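Local coordinates for putative hemin storage protein (Bordetella bronchiseptica, PDB 6AU1), which cleaves deacetylated poly-beta-1,6-N-acetyl-D-glucosamine through its glycoside hydrolase domain, the part of the longer protein modelled here, and can disrupt bacterial biofilms, at residues N234-P239 / A264-P269; G104-G109 / A137-S142; A152-L157 / R227-A232; G30-R35 / Y335-I340. All coordinates share one frame; numbering follows the deposited sequence.

In the fold
All four contacts belong to one TIM barrel. Contacts 3 and 1 share strand 230-235: contact 3 pairs its start with strand 156-159, and contact 1 pairs its end with strand 262-266, the centres being about 22 Å apart. Contact 1 carries the bound 1,2-ethanediol at the C-terminal ends of the strands, where TIM-barrel enzymes hold their active sites. Contact 4 packs the chain after the last barrel strand against the first long helix, and its nearest atoms come within about 4 Å of contact 1 without touching. Contact 2 is peripheral, between a loop and helix 135-151; its centre lies about 29 Å from that of contact 1 and 34 Å from that of contact 4.

Contact 1 of 4, residues N234-P239 / A264-P269; sequences NLYAQP and ALMAMP. With EDO (1,2-ethanediol), chain G.
M266 runs straight through chi2 (179°) and then bends at chi3 (-65°), which swings its terminal methyl over the ring of Y236. The methyl sits above the middle of the ring, with CE 3.4 Å from the Y236 centroid in a CH-pi contact. SD stands farther off above the same face, 4.9 Å from that centroid, in a Met-aromatic contact. At the far end of the ring, Y236 OH donates to O2 of 1,2-ethanediol over 2.6 Å. That oxygen lies at the ring edge, near the plane; the diol, probably a crystallisation additive, is also hydrogen-bonded to D161 OD1.

The backbones pair in parallel at the C-terminal ends of two adjacent TIM-barrel strands, the end where such enzymes carry their active sites. L235 N gives its hydrogen to A264 O (3.0 Å), and M266 N reaches L235 O at 2.9 Å, almost in line with the carbonyl. N234 ND2 adds a weak bond to A264 O and another weak one to E300. On the other face of the sheet L235 CG meets L265 CD1 at 4.0 Å. Past the last bridge a water joins A237 N to M266 O.

Strands 230-235 and 262-266 are flanked in the barrel by 156-159 and 297-305, while helix 277-290 covers the outer side, with L284 against L265 and W280 against A237.

Contact 2 of 4, residues G104-G109 / A137-S142; sequences GNPAYG and AHRVIS
A107 presses its methyl onto A137 and V140 where an Asx turn, built into a type I beta turn from N105 to Y108, is laid against helix 135-151. The helix is the crossover between parallel barrel strands 89-94 and 156-159, and the turn belongs to the long loop that leads into it.

The apolar part centres on A107. Its CB fits between two residues on successive turns of the helix, 3.7 Å from A137 CA and equally close to V140 CG2. One branch of V140 thus serves both A107 and the amide of N105, since N105 OD1 lies 3.6 Å from V140 CG2.

The hydrogen bonds stay within each partner, none crossing from turn to helix. N105 carries CG away from its own N (chi1 -174°), and chi2 of -81° then turns OD1 to accept from A107 N, 2.9 Å away; Y108 N closes the beta turn on N105 O. The other end of that amide, ND2, is bonded to ND1 of H67, whose side chain also touches V140. Helix 135-151 is itself packed along helix 195-223.

The charged group is R139. A bend at chi3 (69°) carries its guanidinium back beside the turn, while NH1 forms a salt bridge with D136. P106 meets the guanidinium at its edge, near its plane, R139 NH2 lying 3.7 Å from P106 CB and 3.9 Å from P106 CG.

Contact 3 of 4, residues A152-L157 / R227-A232; sequences AHFDGL and RDMVVA
Two neighbouring parallel strands of the TIM barrel, 156-159 and 230-235, begin side by side here, G156 registered with V230 and L157 with V231. L157 uses both its N and its O toward strand 230-235: N donates to V230 O (2.9 Å), and O accepts from A232 N (2.8 Å). One step earlier, V230 N to D155 O is a weak bond of 3.5 Å, where the pairing is only starting.

M229 packs beside the weak first bond. An extended chi1 (178°) and a bend at chi2 (61°) bring its SD onto the backbone of G156, 3.6 Å from G156 CA; a further bend at chi3 (49°) directs CE toward F154 O. The same sulfur approaches the F154 ring obliquely, with SD 4.2 Å from F154 CE2, a Met-aromatic contact. Farther along, L157 CB and V231 CG1 meet at 4.2 Å.

Helix 195-223 covers this side, V220 touching both F154 and L157, and R217 touching V231. Across strand 156-159 the sheet continues into strand 89-94, where the D155 carboxylate accepts from V90 N and also forms a salt bridge with K83 of helix 75-86.

Contact 4 of 4, residues G30-R35 / Y335-I340; sequences GQLIDR and YPDDFI
R35 grips the carboxylate of D337 side-on with two nitrogens, one to each oxygen. NE donates to the syn lone pair of D337 OD2 at 2.9 Å, and NH2 reaches D337 OD1 at 2.7 Å. Both oxygens lie close to the guanidinium plane, but the carboxylate is turned 31° against it, which leaves NH2 well out of the carboxylate plane at OD1.

Next to this salt bridge the aliphatic part of R35 lies on F339, CD being 3.5 Å from F339 CB. L32, one helical turn back, covers a face of the F339 ring: its CB is 4.1 Å from the centroid, offset toward the rim, in a CH-pi contact. L32 CD1 continues along the ring to F339 CD2 (3.9 Å). A chi1 of 42° places F339 CG between its backbone nitrogen and carbonyl carbon, turning the ring toward L32 of the helix. Farther out, Q31 extends so that OE1 comes 3.4 Å from I340 CA.

Each charged group has a further partner. Y334 OH is hydrogen-bonded to D337 OD1, and R35 NH2 has P344 O as a further acceptor. F339 also packs on Y16 and I17 of helix 14-17.

Strand 332-335 pairs with strand 8-12 to close the TIM barrel, and here the chain leaving it, through a cis peptide before P336, is joined to helix 22-39, the first long helix of the fold.

Contact 1 of 4, residues N234-P239 / A264-P269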
# COMPACT_ATOMS: atom_id res chain seq x y z
N ASN A 234 3.45 0.58 -1.62
CA ASN A 234 3.74 -0.82 -1.31
C ASN A 234 4.25 -1.57 -2.53
O ASN A 234 3.65 -1.50 -3.62
CB ASN A 234 2.49 -1.54 -0.79
CG ASN A 234 2.13 -1.17 0.63
OD1 ASN A 234 0.97 -0.92 0.91
ND2 ASN A 234 3.11 -1.19 1.53
N LEU A 235 5.33 -2.31 -2.33
CA LEU A 235 5.94 -3.14 -3.37
C LEU A 235 6.01 -4.57 -2.88
O LEU A 235 6.49 -4.84 -1.77
CB LEU A 235 7.35 -2.62 -3.71
CG LEU A 235 8.21 -3.44 -4.67
CD1 LEU A 235 7.54 -3.56 -6.05
CD2 LEU A 235 9.58 -2.81 -4.80
N TYR A 236 5.53 -5.50 -3.70
CA TYR A 236 5.65 -6.92 -3.40
C TYR A 236 7.10 -7.41 -3.54
O TYR A 236 7.87 -6.88 -4.33
CB TYR A 236 4.75 -7.73 -4.33
CG TYR A 236 3.30 -7.77 -3.90
CD1 TYR A 236 2.88 -8.67 -2.92
CD2 TYR A 236 2.36 -6.93 -4.48
CE1 TYR A 236 1.55 -8.72 -2.52
CE2 TYR A 236 1.02 -6.98 -4.08
CZ TYR A 236 0.63 -7.88 -3.11
OH TYR A 236 -0.69 -7.93 -2.72
N ALA A 237 7.45 -8.45 -2.79
CA ALA A 237 8.82 -8.96 -2.80
C ALA A 237 9.17 -9.73 -4.07
O ALA A 237 10.33 -9.74 -4.47
CB ALA A 237 9.05 -9.85 -1.59
N GLN A 238 8.21 -10.41 -4.69
CA GLN A 238 8.58 -11.25 -5.84
C GLN A 238 9.23 -10.45 -7.00
O GLN A 238 10.25 -10.88 -7.54
CB GLN A 238 7.36 -12.06 -6.33
CG GLN A 238 7.72 -13.21 -7.25
CD GLN A 238 6.52 -14.10 -7.60
OE1 GLN A 238 5.47 -14.05 -6.96
NE2 GLN A 238 6.69 -14.93 -8.64
N PRO A 239 8.67 -9.27 -7.36
CA PRO A 239 9.36 -8.48 -8.40
C PRO A 239 10.78 -8.04 -8.04
O PRO A 239 11.56 -7.70 -8.93
CB PRO A 239 8.45 -7.25 -8.57
CG PRO A 239 7.10 -7.71 -8.14
CD PRO A 239 7.34 -8.70 -7.03
N ALA A 264 7.74 1.09 0.07
CA ALA A 264 7.32 0.28 1.21
C ALA A 264 7.33 -1.19 0.82
O ALA A 264 6.30 -1.76 0.42
CB ALA A 264 5.94 0.70 1.70
N LEU A 265 8.49 -1.81 0.95
CA LEU A 265 8.69 -3.16 0.46
C LEU A 265 8.16 -4.17 1.46
O LEU A 265 8.52 -4.14 2.63
CB LEU A 265 10.18 -3.40 0.19
CG LEU A 265 10.62 -4.80 -0.21
CD1 LEU A 265 9.94 -5.25 -1.49
CD2 LEU A 265 12.14 -4.82 -0.39
N MET A 266 7.28 -5.06 1.01
CA MET A 266 6.63 -5.98 1.93
C MET A 266 7.56 -7.17 2.21
O MET A 266 7.53 -8.21 1.54
CB MET A 266 5.25 -6.38 1.37
CG MET A 266 4.35 -5.13 1.34
SD MET A 266 2.68 -5.34 0.70
CE MET A 266 3.04 -5.75 -1.00
N ALA A 267 8.41 -6.97 3.22
CA ALA A 267 9.47 -7.90 3.57
C ALA A 267 8.92 -8.92 4.56
O ALA A 267 9.21 -8.88 5.76
CB ALA A 267 10.66 -7.14 4.18
N MET A 268 8.10 -9.82 4.03
CA MET A 268 7.24 -10.66 4.84
C MET A 268 7.35 -12.13 4.43
O MET A 268 6.47 -12.65 3.72
CB MET A 268 5.79 -10.18 4.72
CG MET A 268 5.60 -8.72 5.18
SD MET A 268 3.91 -8.15 4.96
CE MET A 268 3.99 -6.48 5.64
N PRO A 269 8.43 -12.80 4.87
CA PRO A 269 8.69 -14.19 4.46
C PRO A 269 7.61 -15.17 4.91
O PRO A 269 7.37 -16.15 4.23
CB PRO A 269 10.04 -14.51 5.13
CG PRO A 269 10.19 -13.47 6.23
CD PRO A 269 9.52 -12.24 5.70
C1 EDO G . -4.03 -7.17 -2.63
O1 EDO G . -4.25 -5.76 -2.42
C2 EDO G . -3.66 -7.42 -4.09
O2 EDO G . -2.35 -6.90 -4.36
O HOH W 1 5.74 -9.22 -0.58

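Contact 2 of 4, residues G104-G109 / A137-S142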
# COMPACT_ATOMS: atom_id res chain seq x y z
N GLY A 104 -24.99 3.05 -10.34
CA GLY A 104 -25.40 4.41 -10.65
C GLY A 104 -24.25 5.40 -10.58
O GLY A 104 -24.33 6.49 -11.16
N ASN A 105 -23.20 5.05 -9.86
CA ASN A 105 -21.94 5.79 -9.96
C ASN A 105 -21.40 5.61 -11.38
O ASN A 105 -21.44 4.51 -11.92
CB ASN A 105 -20.93 5.28 -8.93
CG ASN A 105 -19.66 6.12 -8.90
OD1 ASN A 105 -18.77 5.95 -9.73
ND2 ASN A 105 -19.57 7.02 -7.93
N PRO A 106 -20.87 6.69 -11.98
CA PRO A 106 -20.35 6.62 -13.35
C PRO A 106 -19.27 5.56 -13.55
O PRO A 106 -19.13 5.03 -14.65
CB PRO A 106 -19.76 8.02 -13.58
CG PRO A 106 -20.46 8.90 -12.60
CD PRO A 106 -20.76 8.05 -11.41
N ALA A 107 -18.53 5.24 -12.49
CA ALA A 107 -17.45 4.26 -12.61
C ALA A 107 -17.91 2.84 -12.30
O ALA A 107 -17.10 1.91 -12.35
CB ALA A 107 -16.29 4.64 -11.69
N TYR A 108 -19.19 2.66 -11.97
CA TYR A 108 -19.66 1.33 -11.55
C TYR A 108 -19.40 0.28 -12.63
O TYR A 108 -19.84 0.43 -13.78
CB TYR A 108 -21.15 1.35 -11.21
CG TYR A 108 -21.67 -0.00 -10.75
CD1 TYR A 108 -21.46 -0.44 -9.46
CD2 TYR A 108 -22.38 -0.84 -11.62
CE1 TYR A 108 -21.92 -1.67 -9.03
CE2 TYR A 108 -22.85 -2.08 -11.20
CZ TYR A 108 -22.61 -2.49 -9.90
OH TYR A 108 -23.07 -3.70 -9.46
N GLY A 109 -18.69 -0.77 -12.26
CA GLY A 109 -18.44 -1.89 -13.15
C GLY A 109 -17.30 -1.66 -14.14
O GLY A 109 -17.00 -2.53 -14.95
N ALA A 137 -13.68 6.01 -14.39
CA ALA A 137 -13.00 5.47 -13.21
C ALA A 137 -11.84 6.36 -12.78
O ALA A 137 -11.63 6.61 -11.59
CB ALA A 137 -12.50 4.04 -13.48
N HIS A 138 -11.08 6.83 -13.76
CA HIS A 138 -9.95 7.74 -13.52
C HIS A 138 -10.42 8.98 -12.74
O HIS A 138 -9.81 9.38 -11.73
CB HIS A 138 -9.33 8.13 -14.86
CG HIS A 138 -7.99 8.79 -14.76
ND1 HIS A 138 -7.85 10.12 -14.43
CD2 HIS A 138 -6.75 8.33 -15.03
CE1 HIS A 138 -6.56 10.44 -14.46
NE2 HIS A 138 -5.88 9.37 -14.83
N ARG A 139 -11.53 9.56 -13.18
CA ARG A 139 -12.05 10.77 -12.55
C ARG A 139 -12.59 10.48 -11.15
O ARG A 139 -12.36 11.26 -10.23
CB ARG A 139 -13.16 11.40 -13.40
CG ARG A 139 -13.66 12.73 -12.83
CD ARG A 139 -14.80 13.30 -13.68
NE ARG A 139 -16.01 12.50 -13.56
CZ ARG A 139 -16.43 11.63 -14.48
NH1 ARG A 139 -15.74 11.45 -15.60
NH2 ARG A 139 -17.55 10.94 -14.27
N VAL A 140 -13.31 9.37 -11.01
CA VAL A 140 -13.92 9.05 -9.72
C VAL A 140 -12.83 8.81 -8.67
O VAL A 140 -12.92 9.35 -7.56
CB VAL A 140 -14.86 7.83 -9.82
CG1 VAL A 140 -15.19 7.28 -8.43
CG2 VAL A 140 -16.13 8.21 -10.56
N ILE A 141 -11.79 8.06 -9.02
CA ILE A 141 -10.69 7.84 -8.09
C ILE A 141 -10.03 9.18 -7.74
O ILE A 141 -9.71 9.46 -6.58
CB ILE A 141 -9.64 6.87 -8.66
CG1 ILE A 141 -10.26 5.48 -8.84
CG2 ILE A 141 -8.43 6.78 -7.74
CD1 ILE A 141 -9.40 4.54 -9.70
N SER A 142 -9.81 10.00 -8.76
CA SER A 142 -9.23 11.32 -8.55
C SER A 142 -10.04 12.15 -7.55
O SER A 142 -9.48 12.86 -6.71
CB SER A 142 -9.12 12.05 -9.89
OG SER A 142 -8.22 11.36 -10.74

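Contact 3 of 4, residues A152-L157 / R227-A232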
# COMPACT_ATOMS: atom_id res chain seq x y z
N ALA A 152 -9.05 15.97 5.67
CA ALA A 152 -8.08 15.69 6.71
C ALA A 152 -6.73 16.33 6.42
O ALA A 152 -6.43 16.67 5.28
CB ALA A 152 -7.91 14.19 6.89
N HIS A 153 -5.93 16.47 7.47
CA HIS A 153 -4.58 16.99 7.37
C HIS A 153 -3.60 15.85 7.62
O HIS A 153 -3.69 15.17 8.63
CB HIS A 153 -4.37 18.11 8.38
CG HIS A 153 -3.00 18.71 8.35
ND1 HIS A 153 -2.03 18.40 9.28
CD2 HIS A 153 -2.43 19.59 7.50
CE1 HIS A 153 -0.93 19.06 9.00
NE2 HIS A 153 -1.14 19.80 7.93
N PHE A 154 -2.67 15.65 6.69
CA PHE A 154 -1.70 14.56 6.83
C PHE A 154 -0.42 14.90 6.08
O PHE A 154 -0.38 15.90 5.35
CB PHE A 154 -2.28 13.23 6.35
CG PHE A 154 -2.97 13.32 5.02
CD1 PHE A 154 -4.32 13.65 4.95
CD2 PHE A 154 -2.27 13.09 3.85
CE1 PHE A 154 -4.96 13.74 3.72
CE2 PHE A 154 -2.91 13.18 2.63
CZ PHE A 154 -4.25 13.50 2.56
N ASP A 155 0.61 14.09 6.26
CA ASP A 155 1.95 14.44 5.82
C ASP A 155 2.41 13.71 4.57
O ASP A 155 3.36 14.13 3.91
CB ASP A 155 2.94 14.17 6.95
CG ASP A 155 2.56 14.89 8.22
OD1 ASP A 155 2.65 16.13 8.22
OD2 ASP A 155 2.15 14.22 9.20
N GLY A 156 1.75 12.61 4.26
CA GLY A 156 2.15 11.82 3.11
C GLY A 156 1.05 10.90 2.65
O GLY A 156 -0.02 10.83 3.26
N LEU A 157 1.31 10.20 1.55
CA LEU A 157 0.40 9.18 1.04
C LEU A 157 1.12 7.84 0.97
O LEU A 157 2.28 7.78 0.54
CB LEU A 157 -0.10 9.53 -0.36
CG LEU A 157 -1.05 10.70 -0.57
CD1 LEU A 157 -1.12 10.99 -2.07
CD2 LEU A 157 -2.44 10.38 -0.01
N ARG A 227 3.61 21.43 -1.18
CA ARG A 227 4.49 20.88 -2.21
C ARG A 227 5.30 19.72 -1.64
O ARG A 227 5.77 18.85 -2.38
CB ARG A 227 5.42 21.96 -2.76
N ASP A 228 5.46 19.72 -0.32
CA ASP A 228 6.18 18.67 0.39
C ASP A 228 5.27 17.50 0.79
O ASP A 228 5.37 16.98 1.90
CB ASP A 228 6.87 19.24 1.63
CG ASP A 228 7.82 20.38 1.30
OD1 ASP A 228 9.03 20.11 1.09
OD2 ASP A 228 7.37 21.54 1.24
N MET A 229 4.39 17.09 -0.12
CA MET A 229 3.59 15.89 0.09
C MET A 229 4.43 14.65 -0.23
O MET A 229 4.69 14.35 -1.40
CB MET A 229 2.32 15.92 -0.77
CG MET A 229 1.43 14.68 -0.67
SD MET A 229 0.79 14.33 0.98
CE MET A 229 0.13 15.92 1.45
N VAL A 230 4.87 13.95 0.81
CA VAL A 230 5.71 12.77 0.65
C VAL A 230 4.87 11.60 0.17
O VAL A 230 3.74 11.44 0.61
CB VAL A 230 6.38 12.39 1.98
CG1 VAL A 230 7.38 11.25 1.78
CG2 VAL A 230 7.06 13.60 2.59
N VAL A 231 5.40 10.79 -0.74
CA VAL A 231 4.66 9.60 -1.17
C VAL A 231 5.46 8.31 -1.05
O VAL A 231 6.67 8.27 -1.32
CB VAL A 231 4.14 9.73 -2.64
CG1 VAL A 231 3.13 10.89 -2.74
CG2 VAL A 231 5.30 9.91 -3.63
N ALA A 232 4.77 7.25 -0.64
CA ALA A 232 5.33 5.91 -0.60
C ALA A 232 4.38 4.98 -1.33
O ALA A 232 3.19 5.29 -1.48
CB ALA A 232 5.55 5.44 0.83

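Contact 4 of 4, residues G30-R35 / Y335-I340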
# COMPACT_ATOMS: atom_id res chain seq x y z
N GLY A 30 -7.25 5.64 22.37
CA GLY A 30 -6.37 5.97 23.47
C GLY A 30 -5.20 5.00 23.59
O GLY A 30 -4.06 5.42 23.83
N GLN A 31 -5.46 3.71 23.42
CA GLN A 31 -4.41 2.70 23.53
C GLN A 31 -3.39 2.85 22.40
O GLN A 31 -2.19 2.67 22.61
CB GLN A 31 -5.00 1.29 23.51
CG GLN A 31 -5.72 0.90 24.79
CD GLN A 31 -6.06 -0.58 24.83
OE1 GLN A 31 -6.80 -1.07 23.97
NE2 GLN A 31 -5.51 -1.29 25.81
N LEU A 32 -3.88 3.17 21.21
CA LEU A 32 -3.00 3.39 20.07
C LEU A 32 -2.08 4.58 20.32
O LEU A 32 -0.85 4.48 20.17
CB LEU A 32 -3.80 3.60 18.79
CG LEU A 32 -2.98 4.07 17.59
CD1 LEU A 32 -1.98 3.00 17.15
CD2 LEU A 32 -3.89 4.49 16.43
N ILE A 33 -2.67 5.70 20.73
CA ILE A 33 -1.90 6.92 20.95
C ILE A 33 -0.80 6.68 21.98
O ILE A 33 0.34 7.10 21.78
CB ILE A 33 -2.80 8.09 21.41
CG1 ILE A 33 -3.87 8.42 20.36
CG2 ILE A 33 -1.96 9.32 21.73
CD1 ILE A 33 -3.33 8.62 18.94
N ASP A 34 -1.14 6.00 23.07
CA ASP A 34 -0.15 5.71 24.11
C ASP A 34 1.03 4.90 23.59
O ASP A 34 2.18 5.17 23.93
CB ASP A 34 -0.79 4.97 25.28
CG ASP A 34 -1.69 5.87 26.12
OD1 ASP A 34 -1.61 7.10 25.96
OD2 ASP A 34 -2.46 5.33 26.94
N ARG A 35 0.74 3.89 22.77
CA ARG A 35 1.79 3.05 22.21
C ARG A 35 2.67 3.82 21.23
O ARG A 35 3.89 3.66 21.23
CB ARG A 35 1.19 1.83 21.51
CG ARG A 35 0.73 0.74 22.45
CD ARG A 35 -0.11 -0.29 21.70
NE ARG A 35 0.62 -0.97 20.63
CZ ARG A 35 1.49 -1.96 20.85
NH1 ARG A 35 1.75 -2.36 22.09
NH2 ARG A 35 2.12 -2.53 19.83
N TYR A 335 3.73 -4.03 10.22
CA TYR A 335 2.29 -4.02 10.04
C TYR A 335 1.78 -5.37 10.55
O TYR A 335 2.38 -6.39 10.23
CB TYR A 335 1.92 -3.83 8.56
CG TYR A 335 0.44 -3.96 8.28
CD1 TYR A 335 -0.47 -3.10 8.89
CD2 TYR A 335 -0.05 -4.92 7.40
CE1 TYR A 335 -1.84 -3.21 8.63
CE2 TYR A 335 -1.41 -5.04 7.14
CZ TYR A 335 -2.31 -4.17 7.77
OH TYR A 335 -3.66 -4.29 7.51
N PRO A 336 0.70 -5.39 11.35
CA PRO A 336 -0.12 -4.32 11.91
C PRO A 336 0.22 -4.04 13.37
O PRO A 336 0.90 -4.85 14.01
CB PRO A 336 -1.54 -4.91 11.81
CG PRO A 336 -1.29 -6.38 12.17
CD PRO A 336 0.13 -6.72 11.67
N ASP A 337 -0.24 -2.92 13.89
CA ASP A 337 -0.14 -2.70 15.32
C ASP A 337 -1.41 -3.19 15.99
O ASP A 337 -2.51 -2.67 15.74
CB ASP A 337 0.11 -1.23 15.64
CG ASP A 337 0.57 -1.03 17.07
OD1 ASP A 337 1.71 -1.44 17.36
OD2 ASP A 337 -0.21 -0.52 17.89
N ASP A 338 -1.28 -4.22 16.83
CA ASP A 338 -2.42 -4.74 17.57
C ASP A 338 -2.42 -4.07 18.93
O ASP A 338 -2.01 -4.66 19.94
CB ASP A 338 -2.33 -6.27 17.70
CG ASP A 338 -3.60 -6.90 18.25
OD1 ASP A 338 -4.54 -6.18 18.65
OD2 ASP A 338 -3.64 -8.15 18.31
N PHE A 339 -2.86 -2.81 18.96
CA PHE A 339 -2.72 -1.99 20.16
C PHE A 339 -3.58 -2.47 21.33
O PHE A 339 -3.24 -2.24 22.49
CB PHE A 339 -3.03 -0.52 19.84
CG PHE A 339 -4.21 -0.33 18.94
CD1 PHE A 339 -5.48 -0.24 19.47
CD2 PHE A 339 -4.05 -0.27 17.56
CE1 PHE A 339 -6.58 -0.08 18.65
CE2 PHE A 339 -5.15 -0.11 16.74
CZ PHE A 339 -6.41 -0.01 17.29
N ILE A 340 -4.68 -3.15 21.04
CA ILE A 340 -5.53 -3.65 22.11
C ILE A 340 -4.89 -4.84 22.83
O ILE A 340 -5.03 -4.99 24.05
CB ILE A 340 -6.92 -4.05 21.58
CG1 ILE A 340 -7.60 -2.84 20.93
CG2 ILE A 340 -7.79 -4.59 22.70
CD1 ILE A 340 -9.06 -3.06 20.60